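Local atomic coordinates of glucose dehydrogenase (Serratia sp. FS14, PDB entry 7CDY), a protein that belongs to the glucose/sorbosone dehydrogenase family, whose fold is a beta-propeller, and carries a bound calcium ion. Residues T92-G97 against G127-D132; F138-E143 against Q194-N199; L26-R31 against Y331-E336; A22-L27 against A73-Y78. All blocks are in the same frame, centred on the assembly; numbering follows the deposited sequence.

Contact 1 of 4, residues T92-G97 against G127-D132; sequences TAVGYG and GKLAFD
Val94 and Leu129 carry most of this buried contact, each losing 36 Å² to the opposite segment. Their side chains meet end-on, and the nearest atoms are Val94 CG2 and Leu129 CD2, 4.0 Å apart. The branch of Val94 that does the touching is the methyl beside its own backbone N, because chi1 of 178° sets CG1 anti to that nitrogen and CG2 anti to the carbonyl carbon. Ile139 of strand 137-140 touches both side chains and Leu66 also lies on Leu129, which makes the junction apolar. Strands 90-99 and 129-131 belong to different antiparallel sheets, consistent with successive propeller blades meeting through side chains rather than by strand pairing. A looser approach follows at the start of the segments, where Thr92 CG2 is 4.5 Å from Gly127 CA. The CA atoms of Thr92 and Gly127 are the closest pair, at 6.7 Å, so the two backbones approach most closely at a glycine. The hydroxyl of Thr92 is engaged elsewhere, in a hydrogen bond between OG1 and Phe125 O, while the carbonyl oxygen of Gly127 is bonded to Ser80 OG of strand 76-84.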
loop_
_atom_site.group_PDB
_atom_site.type_symbol
_atom_site.label_atom_id
_atom_site.label_comp_id
_atom_site.label_asym_id
_atom_site.label_seq_id
_atom_site.Cartn_x
_atom_site.Cartn_y
_atom_site.Cartn_z
ATOM N N THR A 92 -2.256 6.522 -11.188
ATOM C CA THR A 92 -1.061 5.995 -10.551
ATOM C C THR A 92 -0.038 5.545 -11.591
ATOM O O THR A 92 -0.392 5.039 -12.661
ATOM C CB THR A 92 -1.463 4.834 -9.654
ATOM O OG1 THR A 92 -2.449 5.323 -8.741
ATOM C CG2 THR A 92 -0.273 4.287 -8.871
ATOM N N ALA A 93 1.242 5.756 -11.283
ATOM C CA ALA A 93 2.338 5.270 -12.108
ATOM C C ALA A 93 3.375 4.619 -11.210
ATOM O O ALA A 93 3.463 4.928 -10.012
ATOM C CB ALA A 93 2.991 6.416 -12.885
ATOM N N VAL A 94 4.136 3.689 -11.785
ATOM C CA VAL A 94 5.185 2.970 -11.074
ATOM C C VAL A 94 6.432 3.000 -11.947
ATOM O O VAL A 94 6.348 2.769 -13.165
ATOM C CB VAL A 94 4.758 1.518 -10.769
ATOM C CG1 VAL A 94 5.876 0.751 -10.064
ATOM C CG2 VAL A 94 3.475 1.503 -9.926
ATOM N N GLY A 95 7.579 3.300 -11.345
ATOM C CA GLY A 95 8.833 3.269 -12.070
ATOM C C GLY A 95 9.955 2.831 -11.158
ATOM O O GLY A 95 9.742 2.529 -9.982
ATOM N N TYR A 96 11.172 2.824 -11.702
ATOM C CA TYR A 96 12.330 2.581 -10.866
ATOM C C TYR A 96 13.515 3.382 -11.371
ATOM O O TYR A 96 13.569 3.786 -12.537
ATOM C CB TYR A 96 12.675 1.092 -10.730
ATOM C CG TYR A 96 13.219 0.407 -11.978
ATOM C CD1 TYR A 96 14.540 0.606 -12.393
ATOM C CD2 TYR A 96 12.433 -0.493 -12.698
ATOM C CE1 TYR A 96 15.054 -0.043 -13.518
ATOM C CE2 TYR A 96 12.936 -1.147 -13.826
ATOM C CZ TYR A 96 14.251 -0.913 -14.216
ATOM O OH TYR A 96 14.770 -1.552 -15.323
ATOM N N GLY A 97 14.443 3.626 -10.454
ATOM C CA GLY A 97 15.765 4.129 -10.769
ATOM C C GLY A 97 16.784 3.442 -9.891
ATOM O O GLY A 97 16.455 2.488 -9.174
ATOM N N GLY A 127 -1.707 2.485 -4.573
ATOM C CA GLY A 127 -0.294 2.816 -4.652
ATOM C C GLY A 127 0.639 1.872 -3.933
ATOM O O GLY A 127 1.862 1.982 -4.123
ATOM N N LYS A 128 0.145 0.953 -3.115
ATOM C CA LYS A 128 1.056 0.045 -2.431
ATOM C C LYS A 128 1.680 -0.947 -3.412
ATOM O O LYS A 128 1.088 -1.311 -4.437
ATOM C CB LYS A 128 0.348 -0.708 -1.301
ATOM C CG LYS A 128 -0.264 0.168 -0.179
ATOM C CD LYS A 128 0.698 1.172 0.425
ATOM C CE LYS A 128 1.412 0.659 1.659
ATOM N NZ LYS A 128 2.365 1.690 2.182
ATOM N N LEU A 129 2.896 -1.371 -3.081
ATOM C CA LEU A 129 3.683 -2.287 -3.901
ATOM C C LEU A 129 4.177 -3.423 -3.022
ATOM O O LEU A 129 4.425 -3.232 -1.827
ATOM C CB LEU A 129 4.931 -1.592 -4.452
ATOM C CG LEU A 129 4.698 -0.326 -5.262
ATOM C CD1 LEU A 129 6.027 0.309 -5.630
ATOM C CD2 LEU A 129 3.890 -0.604 -6.524
ATOM N N ALA A 130 4.369 -4.606 -3.619
ATOM C CA ALA A 130 4.973 -5.710 -2.886
ATOM C C ALA A 130 5.523 -6.733 -3.868
ATOM O O ALA A 130 4.886 -7.033 -4.883
ATOM C CB ALA A 130 3.951 -6.396 -1.966
ATOM N N PHE A 131 6.684 -7.290 -3.538
ATOM C CA PHE A 131 7.224 -8.400 -4.306
ATOM C C PHE A 131 6.768 -9.728 -3.702
ATOM O O PHE A 131 6.620 -9.863 -2.487
ATOM C CB PHE A 131 8.756 -8.325 -4.354
ATOM C CG PHE A 131 9.278 -7.295 -5.316
ATOM C CD1 PHE A 131 9.351 -7.577 -6.672
ATOM C CD2 PHE A 131 9.691 -6.044 -4.877
ATOM C CE1 PHE A 131 9.812 -6.625 -7.563
ATOM C CE2 PHE A 131 10.166 -5.104 -5.774
ATOM C CZ PHE A 131 10.218 -5.394 -7.116
ATOM N N ASP A 132 6.529 -10.712 -4.565
ATOM C CA ASP A 132 6.278 -12.065 -4.086
ATOM C C ASP A 132 7.599 -12.840 -3.988
ATOM O O ASP A 132 8.679 -12.295 -4.215
ATOM C CB ASP A 132 5.168 -12.744 -4.899
ATOM C CG ASP A 132 5.625 -13.237 -6.276
ATOM O OD1 ASP A 132 6.801 -13.109 -6.642
ATOM O OD2 ASP A 132 4.755 -13.763 -7.005
#

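Contact 2 of 4, residues F138-E143 against Q194-N199; sequences FIALGE and QGLALN
A single methyl group, CD2 of Leu196, makes every close approach to Phe138, Ile139 and Ala140, and its nearest neighbour is not a side chain but a backbone oxygen: Phe138 O lies 3.6 Å from Leu196 CD2. Leu196 alone gives up 71 Å² of the 140 Å² buried by both segments. With chi1 of -167° its CG stands anti to the backbone N, which carries the branch out from strand 192-198 and over the backbone of strand 137-140. There CD2 sits across the bonds joining Phe138 to Ala140, with Phe138 CB at 3.9 Å and Ala140 CB at 4.2 Å from it. The CB of Phe138 thus takes part while its ring turns off to meet Trp186 edge-to-face. Leu160 and Ile205 also pack on Leu196, from strands 160-163 and 205-210.

The short strand pieces 138-140 and 194-198 run nearly antiparallel, at 163°, with axes 8.2 Å apart at closest. That spacing is too wide for pairing within a sheet and fits two successive propeller blades lying face to face. Gln194 and Gly195 form a classic beta bulge against strand 205-210, just ahead of the leucine. Beyond the contact, a calcium ion lies about 13 Å from the side chain of Ala140.

Across the two segments the chemistry is van der Waals contact alone: one methyl of a branched side chain rests on a backbone and two CB atoms, so cohesion here depends on shape and the exclusion of water, not on polar pairing.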
loop_
_atom_site.group_PDB
_atom_site.type_symbol
_atom_site.label_atom_id
_atom_site.label_comp_id
_atom_site.label_asym_id
_atom_site.label_seq_id
_atom_site.Cartn_x
_atom_site.Cartn_y
_atom_site.Cartn_z
ATOM N N PHE A 138 3.721 -6.863 -7.398
ATOM C CA PHE A 138 2.297 -6.589 -7.239
ATOM C C PHE A 138 2.053 -5.105 -6.987
ATOM O O PHE A 138 2.768 -4.465 -6.207
ATOM C CB PHE A 138 1.707 -7.422 -6.104
ATOM C CG PHE A 138 1.468 -8.858 -6.469
ATOM C CD1 PHE A 138 2.521 -9.750 -6.557
ATOM C CD2 PHE A 138 0.181 -9.316 -6.718
ATOM C CE1 PHE A 138 2.293 -11.078 -6.906
ATOM C CE2 PHE A 138 -0.051 -10.638 -7.048
ATOM C CZ PHE A 138 1.005 -11.509 -7.146
ATOM N N ILE A 139 1.048 -4.559 -7.666
ATOM C CA ILE A 139 0.719 -3.139 -7.609
ATOM C C ILE A 139 -0.771 -3.021 -7.309
ATOM O O ILE A 139 -1.602 -3.517 -8.077
ATOM C CB ILE A 139 1.032 -2.446 -8.946
ATOM C CG1 ILE A 139 2.491 -2.671 -9.363
ATOM C CG2 ILE A 139 0.690 -0.978 -8.869
ATOM C CD1 ILE A 139 2.752 -2.330 -10.819
ATOM N N ALA A 140 -1.116 -2.334 -6.219
ATOM C CA ALA A 140 -2.509 -2.171 -5.804
ATOM C C ALA A 140 -3.017 -0.818 -6.288
ATOM O O ALA A 140 -2.435 0.221 -5.957
ATOM C CB ALA A 140 -2.620 -2.287 -4.284
ATOM N N LEU A 141 -4.106 -0.821 -7.052
ATOM C CA LEU A 141 -4.643 0.386 -7.669
ATOM C C LEU A 141 -6.062 0.670 -7.200
ATOM O O LEU A 141 -6.927 -0.212 -7.243
ATOM C CB LEU A 141 -4.640 0.254 -9.190
ATOM C CG LEU A 141 -3.272 0.023 -9.830
ATOM C CD1 LEU A 141 -3.421 -0.304 -11.306
ATOM C CD2 LEU A 141 -2.394 1.254 -9.652
ATOM N N GLY A 142 -6.307 1.917 -6.772
ATOM C CA GLY A 142 -7.659 2.353 -6.500
ATOM C C GLY A 142 -8.429 2.620 -7.783
ATOM O O GLY A 142 -7.897 2.601 -8.893
ATOM N N GLU A 143 -9.728 2.864 -7.620
ATOM C CA GLU A 143 -10.598 3.124 -8.804
ATOM C C GLU A 143 -10.780 4.629 -9.081
ATOM O O GLU A 143 -11.691 4.947 -9.803
ATOM C CB GLU A 143 -11.942 2.369 -8.775
ATOM C CG GLU A 143 -12.647 2.245 -7.430
ATOM C CD GLU A 143 -13.064 3.518 -6.705
ATOM O OE1 GLU A 143 -12.235 4.390 -6.554
ATOM O OE2 GLU A 143 -14.192 3.568 -6.240
ATOM N N GLN A 194 -4.802 0.387 0.456
ATOM C CA GLN A 194 -3.625 0.995 1.060
ATOM C C GLN A 194 -2.864 0.002 1.938
ATOM O O GLN A 194 -2.060 0.407 2.787
ATOM C CB GLN A 194 -3.962 2.310 1.770
ATOM C CG GLN A 194 -4.369 3.413 0.770
ATOM C CD GLN A 194 -4.598 4.774 1.403
ATOM O OE1 GLN A 194 -4.896 4.881 2.588
ATOM N NE2 GLN A 194 -4.450 5.825 0.601
ATOM N N GLY A 195 -3.049 -1.298 1.699
ATOM C CA GLY A 195 -2.234 -2.312 2.334
ATOM C C GLY A 195 -1.953 -3.439 1.364
ATOM O O GLY A 195 -2.871 -3.891 0.669
ATOM N N LEU A 196 -0.707 -3.905 1.319
ATOM C CA LEU A 196 -0.340 -5.003 0.426
ATOM C C LEU A 196 0.922 -5.648 0.972
ATOM O O LEU A 196 1.948 -4.974 1.107
ATOM C CB LEU A 196 -0.091 -4.456 -0.981
ATOM C CG LEU A 196 0.013 -5.481 -2.107
ATOM C CD1 LEU A 196 -1.338 -6.128 -2.378
ATOM C CD2 LEU A 196 0.552 -4.813 -3.377
ATOM N N ALA A 197 0.876 -6.944 1.259
ATOM C CA ALA A 197 2.049 -7.560 1.868
ATOM C C ALA A 197 2.055 -9.062 1.642
ATOM O O ALA A 197 1.004 -9.701 1.562
ATOM C CB ALA A 197 2.127 -7.255 3.365
ATOM N N LEU A 198 3.262 -9.616 1.576
ATOM C CA LEU A 198 3.470 -11.045 1.387
ATOM C C LEU A 198 3.436 -11.746 2.738
ATOM O O LEU A 198 4.216 -11.416 3.637
ATOM C CB LEU A 198 4.835 -11.240 0.739
ATOM C CG LEU A 198 5.271 -12.684 0.503
ATOM C CD1 LEU A 198 4.427 -13.327 -0.582
ATOM C CD2 LEU A 198 6.750 -12.701 0.138
ATOM N N ASN A 199 2.535 -12.702 2.884
ATOM C CA ASN A 199 2.500 -13.522 4.089
ATOM C C ASN A 199 3.778 -14.358 4.133
ATOM O O ASN A 199 4.019 -15.160 3.218
ATOM C CB ASN A 199 1.250 -14.402 4.055
ATOM C CG ASN A 199 1.083 -15.254 5.310
ATOM O OD1 ASN A 199 2.013 -15.957 5.722
ATOM N ND2 ASN A 199 -0.092 -15.199 5.919
#

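Contact 3 of 4, residues L26-R31 against Y331-E336; sequences LLITER and YLLTDE
Where the first and last parts of the beta-propeller meet, beside the pairing of strand 3-19 with strand 339-345, Leu26, Ile28 and Arg31 touch Tyr331, Leu333 and Asp335, consistent with closure of the ring. The touching parts run 14° apart. Ile28 CA and Leu333 CA are 8.9 Å apart, too far for paired neighbours; strands 3-19 and 339-345 lie between them in the sheet. Ile28 and Leu333 cross obliquely, and Ile28 CG2, anti to its backbone nitrogen, lies against the fork of the leucine, 4.2 Å from both Leu333 CD1 and CD2. Leu26 stands at about a right angle to Tyr331, with Leu26 CD2 4.0 Å from Tyr331 CD2, but this holds for one of two Leu26 conformers and is less certain. Phe19 meets the same ring edge-to-face.

The far end is polar. Arg31 NH2 and Asp335 OD1 are 4.4 Å apart, with the oxygen well out of the guanidinium plane, so they attract as charges without a direct bond. Asp335 OD2 also makes salt bridges to Arg318 and Arg320, which probably stabilises its negative charge. A water in the plane at the guanidinium edge completes the crossing, accepting from Arg31 NH2 at 3.0 Å and donating to Asp335 OD2 at 2.7 Å.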
loop_
_atom_site.group_PDB
_atom_site.type_symbol
_atom_site.label_atom_id
_atom_site.label_comp_id
_atom_site.label_asym_id
_atom_site.label_seq_id
_atom_site.Cartn_x
_atom_site.Cartn_y
_atom_site.Cartn_z
ATOM N N LEU A 26 16.848 3.889 6.246
ATOM C CA LEU A 26 15.477 3.762 5.778
ATOM C C LEU A 26 15.215 4.850 4.745
ATOM O O LEU A 26 15.633 5.998 4.924
ATOM C CB LEU A 26 14.491 3.999 6.939
ATOM C CG LEU A 26 14.344 3.004 8.097
ATOM C CD1 LEU A 26 15.573 2.998 8.989
ATOM C CD2 LEU A 26 13.113 3.345 8.920
ATOM N N LEU A 27 14.506 4.502 3.674
ATOM C CA LEU A 27 13.990 5.515 2.771
ATOM C C LEU A 27 12.566 5.857 3.183
ATOM O O LEU A 27 11.810 4.980 3.607
ATOM C CB LEU A 27 14.004 5.002 1.328
ATOM C CG LEU A 27 15.382 4.776 0.688
ATOM C CD1 LEU A 27 15.253 4.036 -0.631
ATOM C CD2 LEU A 27 16.117 6.088 0.490
ATOM N N ILE A 28 12.210 7.135 3.055
ATOM C CA ILE A 28 10.893 7.636 3.436
ATOM C C ILE A 28 10.401 8.548 2.332
ATOM O O ILE A 28 11.140 9.429 1.887
ATOM C CB ILE A 28 10.953 8.443 4.750
ATOM C CG1 ILE A 28 11.544 7.605 5.878
ATOM C CG2 ILE A 28 9.567 8.963 5.133
ATOM C CD1 ILE A 28 11.637 8.338 7.209
ATOM N N THR A 29 9.150 8.377 1.914
ATOM C CA THR A 29 8.525 9.345 1.030
ATOM C C THR A 29 7.700 10.342 1.831
ATOM O O THR A 29 7.036 9.985 2.810
ATOM C CB THR A 29 7.627 8.675 -0.015
ATOM O OG1 THR A 29 6.559 7.984 0.650
ATOM C CG2 THR A 29 8.430 7.699 -0.869
ATOM N N GLU A 30 7.748 11.595 1.395
ATOM C CA GLU A 30 6.805 12.621 1.820
ATOM C C GLU A 30 5.863 12.830 0.644
ATOM O O GLU A 30 6.316 13.089 -0.483
ATOM C CB GLU A 30 7.534 13.923 2.150
ATOM C CG GLU A 30 8.461 13.843 3.362
ATOM C CD GLU A 30 9.233 15.131 3.554
ATOM O OE1 GLU A 30 8.811 15.963 4.394
ATOM O OE2 GLU A 30 10.224 15.348 2.842
ATOM N N ARG A 31 4.564 12.679 0.894
ATOM C CA ARG A 31 3.576 12.763 -0.180
ATOM C C ARG A 31 3.712 13.994 -1.069
ATOM O O ARG A 31 3.526 13.855 -2.290
ATOM C CB ARG A 31 2.147 12.596 0.371
ATOM C CG ARG A 31 1.102 12.374 -0.714
ATOM C CD ARG A 31 -0.291 12.113 -0.132
ATOM N NE ARG A 31 -0.716 13.229 0.713
ATOM C CZ ARG A 31 -1.635 13.156 1.670
ATOM N NH1 ARG A 31 -2.262 12.013 1.918
ATOM N NH2 ARG A 31 -1.936 14.241 2.370
ATOM N N TYR A 331 8.051 -0.334 12.598
ATOM C CA TYR A 331 8.335 1.043 12.226
ATOM C C TYR A 331 7.093 1.644 11.580
ATOM O O TYR A 331 6.521 1.053 10.656
ATOM C CB TYR A 331 9.547 1.113 11.286
ATOM C CG TYR A 331 10.855 0.855 12.006
ATOM C CD1 TYR A 331 11.226 -0.434 12.377
ATOM C CD2 TYR A 331 11.698 1.901 12.341
ATOM C CE1 TYR A 331 12.419 -0.667 13.057
ATOM C CE2 TYR A 331 12.889 1.677 13.010
ATOM C CZ TYR A 331 13.240 0.396 13.365
ATOM O OH TYR A 331 14.432 0.187 14.034
ATOM N N LEU A 332 6.665 2.802 12.080
ATOM C CA LEU A 332 5.441 3.452 11.636
ATOM C C LEU A 332 5.736 4.857 11.143
ATOM O O LEU A 332 6.701 5.497 11.582
ATOM C CB LEU A 332 4.430 3.590 12.790
ATOM C CG LEU A 332 4.107 2.379 13.662
ATOM C CD1 LEU A 332 2.962 2.705 14.620
ATOM C CD2 LEU A 332 3.790 1.149 12.850
ATOM N N LEU A 333 4.875 5.346 10.241
ATOM C CA LEU A 333 4.824 6.758 9.882
ATOM C C LEU A 333 3.462 7.316 10.248
ATOM O O LEU A 333 2.447 6.625 10.111
ATOM C CB LEU A 333 5.016 6.972 8.379
ATOM C CG LEU A 333 6.349 6.495 7.799
ATOM C CD1 LEU A 333 6.344 6.541 6.263
ATOM C CD2 LEU A 333 7.510 7.299 8.361
ATOM N N THR A 334 3.434 8.563 10.707
ATOM C CA THR A 334 2.181 9.225 11.054
ATOM C C THR A 334 1.816 10.256 9.997
ATOM O O THR A 334 2.684 10.971 9.487
ATOM C CB THR A 334 2.200 9.853 12.456
ATOM O OG1 THR A 334 3.028 11.027 12.460
ATOM C CG2 THR A 334 2.715 8.865 13.473
ATOM N N ASP A 335 0.526 10.318 9.659
ATOM C CA ASP A 335 0.050 11.152 8.549
ATOM C C ASP A 335 -0.404 12.509 9.074
ATOM O O ASP A 335 -1.585 12.755 9.321
ATOM C CB ASP A 335 -1.080 10.470 7.789
ATOM C CG ASP A 335 -1.638 11.349 6.674
ATOM O OD1 ASP A 335 -0.859 12.159 6.121
ATOM O OD2 ASP A 335 -2.847 11.254 6.368
ATOM N N GLU A 336 0.560 13.411 9.208
ATOM C CA GLU A 336 0.289 14.777 9.633
ATOM C C GLU A 336 1.356 15.682 9.045
ATOM O O GLU A 336 2.352 15.217 8.485
ATOM C CB GLU A 336 0.265 14.899 11.158
ATOM C CG GLU A 336 1.518 14.377 11.797
ATOM C CD GLU A 336 1.422 14.244 13.302
ATOM O OE1 GLU A 336 1.122 15.256 13.975
ATOM O OE2 GLU A 336 1.659 13.127 13.813
HETATM O O HOH W 1 -3.674 13.161 4.584
#

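Contact 4 of 4, residues A22-L27 against A73-Y78; sequences AEQGLL and ASRRVY
Leu27 and Val77 meet end to end, while Gln24 and Arg75 slant past each other nearer the surface. In the first pair Leu27 CD1 faces the fork of the valine, 4.1 Å from Val77 CG2 and almost as near to CG1. Chi1 of 178° turns both valine methyls toward the leucine, one beside the backbone N and one beside the carbonyl carbon. Val65 of strand 62-67 touches both side chains and Ile48 also lies on Leu27, so this end is apolar and buried.

The second pair is looser. The amide of Gln24 comes to the edge of the Arg75 guanidinium, the two planes 32° apart, and Gln24 NE2 stops 4.2 Å from Arg75 NH1. Both nitrogens are donors, so the approach is one of packing. What holds the guanidinium lies elsewhere: Arg75 NE bonds to Leu99 O, and NH2 pairs with Asp103. The arginine chain bends at chi3, and the guanidinium lies beside Gln24.

Arg75 leaves helix 71-74 with a positive phi of 55°, and the turn is held by Ser74 OG, which accepts from Arg76 N at 3.1 Å with an N-H...O angle of 163°, an ST turn. Strand 76-84 then begins. Facing strands 26-30 and 76-84 lie in separate antiparallel sheets, an arrangement typical of neighbouring blades in a beta-propeller.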
loop_
_atom_site.group_PDB
_atom_site.type_symbol
_atom_site.label_atom_id
_atom_site.label_comp_id
_atom_site.label_asym_id
_atom_site.label_seq_id
_atom_site.Cartn_x
_atom_site.Cartn_y
_atom_site.Cartn_z
ATOM N N ALA A 22 21.457 -3.930 6.099
ATOM C CA ALA A 22 22.396 -3.748 7.215
ATOM C C ALA A 22 21.965 -2.524 8.020
ATOM O O ALA A 22 20.790 -2.438 8.410
ATOM C CB ALA A 22 23.832 -3.754 6.702
ATOM N N GLU A 23 22.855 -1.576 8.297
ATOM C CA GLU A 23 22.509 -0.345 8.993
ATOM C C GLU A 23 22.568 0.864 8.065
ATOM O O GLU A 23 22.885 1.975 8.497
ATOM C CB GLU A 23 23.399 -0.142 10.222
ATOM N N GLN A 24 22.258 0.656 6.781
ATOM C CA GLN A 24 22.323 1.729 5.798
ATOM C C GLN A 24 21.170 2.713 5.918
ATOM O O GLN A 24 21.246 3.808 5.347
ATOM C CB GLN A 24 22.400 1.144 4.392
ATOM C CG GLN A 24 23.727 0.430 4.149
ATOM C CD GLN A 24 23.683 -0.545 2.996
ATOM O OE1 GLN A 24 24.326 -1.598 3.034
ATOM N NE2 GLN A 24 22.943 -0.196 1.955
ATOM N N GLY A 25 20.120 2.348 6.629
ATOM C CA GLY A 25 19.054 3.266 6.945
ATOM C C GLY A 25 17.730 2.890 6.310
ATOM O O GLY A 25 17.497 1.751 5.888
ATOM N N LEU A 26 16.848 3.889 6.246
ATOM C CA LEU A 26 15.477 3.762 5.778
ATOM C C LEU A 26 15.215 4.850 4.745
ATOM O O LEU A 26 15.633 5.998 4.924
ATOM C CB LEU A 26 14.491 3.999 6.939
ATOM C CG LEU A 26 14.344 3.004 8.097
ATOM C CD1 LEU A 26 15.573 2.998 8.989
ATOM C CD2 LEU A 26 13.113 3.345 8.920
ATOM N N LEU A 27 14.506 4.502 3.674
ATOM C CA LEU A 27 13.990 5.515 2.771
ATOM C C LEU A 27 12.566 5.857 3.183
ATOM O O LEU A 27 11.810 4.980 3.607
ATOM C CB LEU A 27 14.004 5.002 1.328
ATOM C CG LEU A 27 15.382 4.776 0.688
ATOM C CD1 LEU A 27 15.253 4.036 -0.631
ATOM C CD2 LEU A 27 16.117 6.088 0.490
ATOM N N ALA A 73 22.820 -5.637 -4.355
ATOM C CA ALA A 73 23.547 -5.710 -5.614
ATOM C C ALA A 73 23.185 -4.575 -6.575
ATOM O O ALA A 73 24.074 -3.880 -7.079
ATOM C CB ALA A 73 23.297 -7.070 -6.276
ATOM N N SER A 74 21.887 -4.354 -6.834
ATOM C CA SER A 74 21.464 -3.480 -7.930
ATOM C C SER A 74 21.242 -2.031 -7.513
ATOM O O SER A 74 21.244 -1.146 -8.376
ATOM C CB SER A 74 20.099 -3.937 -8.474
ATOM O OG SER A 74 19.119 -3.858 -7.423
ATOM N N ARG A 75 21.027 -1.787 -6.222
ATOM C CA ARG A 75 20.613 -0.487 -5.699
ATOM C C ARG A 75 19.346 0.040 -6.371
ATOM O O ARG A 75 19.071 1.242 -6.346
ATOM C CB ARG A 75 21.756 0.535 -5.693
ATOM C CG ARG A 75 22.932 0.051 -4.847
ATOM C CD ARG A 75 24.022 1.102 -4.672
ATOM N NE ARG A 75 23.551 2.302 -3.972
ATOM C CZ ARG A 75 23.400 2.414 -2.656
ATOM N NH1 ARG A 75 23.652 1.394 -1.843
ATOM N NH2 ARG A 75 22.983 3.573 -2.159
ATOM N N ARG A 76 18.540 -0.843 -6.949
ATOM C CA ARG A 76 17.333 -0.418 -7.642
ATOM C C ARG A 76 16.223 -0.086 -6.645
ATOM O O ARG A 76 15.991 -0.826 -5.689
ATOM C CB ARG A 76 16.871 -1.531 -8.585
ATOM C CG ARG A 76 15.600 -1.193 -9.332
ATOM C CD ARG A 76 15.264 -2.242 -10.378
ATOM N NE ARG A 76 16.254 -2.282 -11.450
ATOM C CZ ARG A 76 16.174 -3.091 -12.497
ATOM N NH1 ARG A 76 15.153 -3.933 -12.603
ATOM N NH2 ARG A 76 17.123 -3.053 -13.420
ATOM N N VAL A 77 15.547 1.034 -6.890
ATOM C CA VAL A 77 14.473 1.521 -6.028
ATOM C C VAL A 77 13.253 1.788 -6.899
ATOM O O VAL A 77 13.318 2.590 -7.838
ATOM C CB VAL A 77 14.873 2.793 -5.261
ATOM C CG1 VAL A 77 13.696 3.276 -4.409
ATOM C CG2 VAL A 77 16.079 2.505 -4.380
ATOM N N TYR A 78 12.143 1.114 -6.584
ATOM C CA TYR A 78 10.858 1.366 -7.226
ATOM C C TYR A 78 10.089 2.440 -6.463
ATOM O O TYR A 78 10.171 2.530 -5.227
ATOM C CB TYR A 78 10.014 0.082 -7.253
ATOM C CG TYR A 78 10.578 -1.011 -8.138
ATOM C CD1 TYR A 78 11.662 -1.772 -7.717
ATOM C CD2 TYR A 78 10.026 -1.280 -9.389
ATOM C CE1 TYR A 78 12.202 -2.769 -8.534
ATOM C CE2 TYR A 78 10.555 -2.280 -10.210
ATOM C CZ TYR A 78 11.631 -3.017 -9.764
ATOM O OH TYR A 78 12.171 -4.008 -10.568
#

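From the N terminus, contacts 4 and 3 open on one stretch and share Leu26 and Leu27. Leu27 turns to residues 73-78, closing a loop of about 45 residues, whereas Leu26 and Ile28 turn to residues 331-336 and close one of 299. Contact 1 follows contact 4, and contact 2 follows contact 1; both are nested inside the loop of contact 3. Strand 76-84 pairs with strand 90-99, Val77 N to Gly97 O being one probable hydrogen bond of it, and so carries contact 4 into contact 1. Strands 129-131 and 137-140 likewise couple contacts 1 and 2. Contacts 4, 1 and 2 thus join successive sheets from strand 26-30 to strand 192-198, and contact 3 links strand 26-30 to the late strand 330-334.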